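Local structure of putative dehydratase (Mesorhizobium loti, 2POZ) at residues A99-K104 and E114-K119. The protein is of unknown function but belongs to the mandelate racemase/muconate lactonizing enzyme family of the enolase superfamily and is probably a lyase, perhaps a dehydratase. Residues are numbered along the deposited sequence; the frame is centred on the assembly and turned at random.
Sequences ALWDIK and ELFGGK
F116 directs the edge of its ring at one face of W101 in a T-shaped stack, the planes at 81° and the centroid of the tryptophan six-membered ring 5.0 Å from that of the phenylalanine. CB of W101 points from helix 87-108 toward 114-119, and with CG anti to the carbonyl carbon (chi1 -78°) the indole presents a face to F116 and an edge to L115. NE1 makes a weak hydrogen bond with E97. Farther along, F116 CE1 stands over the middle of the six-membered ring, 3.6 Å above the indole plane and nearly equidistant from its six carbons. At the edge, L115 CD1 lies in that plane, 3.9 Å from W101 CE3 and 4.0 Å from CZ3. L115 CD1 is also 3.9 Å from CG of K104, so one methyl touches both the indole edge and the lysine chain. With an alanine at W101, the F116 edge would probably lose the face it points at, and a gap would open beside L115 CD1. The contact lies in the N-terminal capping domain, but both rings also rest on helix 287-298 of the barrel, joining the two domains. No hydrogen bond links the segments: dispersion and ring-edge electrostatics hold them, while the K104 amine is satisfied elsewhere, by S66 O and by E114 of a second subunit.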
loop_
_atom_site.group_PDB
_atom_site.type_symbol
_atom_site.label_atom_id
_atom_site.label_comp_id
_atom_site.label_asym_id
_atom_site.label_seq_id
_atom_site.Cartn_x
_atom_site.Cartn_y
_atom_site.Cartn_z
ATOM N N ALA A 99 -11.674 -28.843 -29.031
ATOM C CA ALA A 99 -12.021 -30.103 -29.689
ATOM C C ALA A 99 -12.574 -31.118 -28.686
ATOM O O ALA A 99 -13.426 -31.940 -29.032
ATOM C CB ALA A 99 -10.796 -30.681 -30.400
ATOM N N LEU A 100 -12.085 -31.068 -27.452
ATOM C CA LEU A 100 -12.563 -31.996 -26.437
ATOM C C LEU A 100 -14.014 -31.699 -26.080
ATOM O O LEU A 100 -14.821 -32.621 -25.973
ATOM C CB LEU A 100 -11.670 -31.931 -25.201
ATOM C CG LEU A 100 -10.276 -32.506 -25.473
ATOM C CD1 LEU A 100 -9.378 -32.309 -24.253
ATOM C CD2 LEU A 100 -10.400 -33.992 -25.818
ATOM N N TRP A 101 -14.351 -30.419 -25.900
ATOM C CA TRP A 101 -15.732 -30.044 -25.581
ATOM C C TRP A 101 -16.649 -30.355 -26.767
ATOM O O TRP A 101 -17.819 -30.707 -26.594
ATOM C CB TRP A 101 -15.836 -28.555 -25.225
ATOM C CG TRP A 101 -15.375 -28.259 -23.832
ATOM C CD1 TRP A 101 -14.204 -27.671 -23.462
ATOM C CD2 TRP A 101 -16.052 -28.610 -22.615
ATOM N NE1 TRP A 101 -14.101 -27.634 -22.086
ATOM C CE2 TRP A 101 -15.225 -28.205 -21.546
ATOM C CE3 TRP A 101 -17.277 -29.232 -22.330
ATOM C CZ2 TRP A 101 -15.582 -28.404 -20.208
ATOM C CZ3 TRP A 101 -17.633 -29.430 -21.000
ATOM C CH2 TRP A 101 -16.786 -29.014 -19.955
ATOM N N ASP A 102 -16.114 -30.224 -27.975
ATOM C CA ASP A 102 -16.894 -30.524 -29.173
ATOM C C ASP A 102 -17.287 -32.016 -29.110
ATOM O O ASP A 102 -18.441 -32.382 -29.337
ATOM C CB ASP A 102 -16.044 -30.228 -30.414
ATOM C CG ASP A 102 -16.859 -30.177 -31.696
ATOM O OD1 ASP A 102 -18.092 -29.941 -31.640
ATOM O OD2 ASP A 102 -16.249 -30.357 -32.771
ATOM N N ILE A 103 -16.325 -32.870 -28.776
ATOM C CA ILE A 103 -16.585 -34.303 -28.680
ATOM C C ILE A 103 -17.587 -34.622 -27.577
ATOM O O ILE A 103 -18.487 -35.449 -27.762
ATOM C CB ILE A 103 -15.276 -35.085 -28.435
ATOM C CG1 ILE A 103 -14.445 -35.093 -29.727
ATOM C CG2 ILE A 103 -15.591 -36.512 -27.975
ATOM C CD1 ILE A 103 -13.031 -35.590 -29.545
ATOM N N LYS A 104 -17.445 -33.957 -26.434
ATOM C CA LYS A 104 -18.353 -34.197 -25.324
ATOM C C LYS A 104 -19.777 -33.790 -25.698
ATOM O O LYS A 104 -20.725 -34.508 -25.401
ATOM C CB LYS A 104 -17.895 -33.435 -24.075
ATOM C CG LYS A 104 -18.719 -33.746 -22.822
ATOM C CD LYS A 104 -18.184 -32.996 -21.601
ATOM C CE LYS A 104 -16.933 -33.648 -21.048
ATOM N NZ LYS A 104 -17.238 -34.926 -20.342
ATOM N N GLU A 114 -25.034 -25.835 -23.445
ATOM C CA GLU A 114 -25.992 -26.511 -22.568
ATOM C C GLU A 114 -25.223 -27.175 -21.425
ATOM O O GLU A 114 -25.692 -27.202 -20.287
ATOM C CB GLU A 114 -26.799 -27.579 -23.319
ATOM C CG GLU A 114 -27.941 -27.046 -24.175
ATOM C CD GLU A 114 -28.879 -26.110 -23.410
ATOM O OE1 GLU A 114 -29.117 -26.333 -22.200
ATOM O OE2 GLU A 114 -29.389 -25.155 -24.029
ATOM N N LEU A 115 -24.040 -27.703 -21.732
ATOM C CA LEU A 115 -23.208 -28.352 -20.722
ATOM C C LEU A 115 -22.746 -27.310 -19.697
ATOM O O LEU A 115 -22.635 -27.603 -18.506
ATOM C CB LEU A 115 -21.977 -28.994 -21.374
ATOM C CG LEU A 115 -22.213 -30.024 -22.483
ATOM C CD1 LEU A 115 -20.882 -30.484 -23.068
ATOM C CD2 LEU A 115 -22.983 -31.204 -21.917
ATOM N N PHE A 116 -22.480 -26.103 -20.189
ATOM C CA PHE A 116 -22.014 -24.972 -19.387
ATOM C C PHE A 116 -23.085 -24.343 -18.496
ATOM O O PHE A 116 -22.805 -23.392 -17.763
ATOM C CB PHE A 116 -21.441 -23.881 -20.313
ATOM C CG PHE A 116 -20.059 -24.181 -20.838
ATOM C CD1 PHE A 116 -19.443 -25.408 -20.589
ATOM C CD2 PHE A 116 -19.367 -23.226 -21.581
ATOM C CE1 PHE A 116 -18.159 -25.675 -21.070
ATOM C CE2 PHE A 116 -18.085 -23.485 -22.062
ATOM C CZ PHE A 116 -17.480 -24.713 -21.806
ATOM N N GLY A 117 -24.309 -24.856 -18.569
ATOM C CA GLY A 117 -25.372 -24.307 -17.750
ATOM C C GLY A 117 -26.498 -23.687 -18.550
ATOM O O GLY A 117 -27.302 -22.911 -18.023
ATOM N N GLY A 118 -26.557 -24.013 -19.834
ATOM C CA GLY A 118 -27.623 -23.486 -20.664
ATOM C C GLY A 118 -27.367 -22.130 -21.291
ATOM O O GLY A 118 -26.353 -21.477 -21.045
ATOM N N LYS A 119 -28.332 -21.708 -22.098
ATOM C CA LYS A 119 -28.271 -20.455 -22.826
ATOM C C LYS A 119 -28.930 -19.297 -22.078
ATOM O O LYS A 119 -29.837 -19.496 -21.272
ATOM C CB LYS A 119 -28.963 -20.649 -24.178
ATOM C CG LYS A 119 -28.975 -19.430 -25.067
ATOM C CD LYS A 119 -30.056 -19.559 -26.131
ATOM C CE LYS A 119 -29.870 -20.797 -26.985
ATOM N NZ LYS A 119 -31.008 -20.954 -27.937
#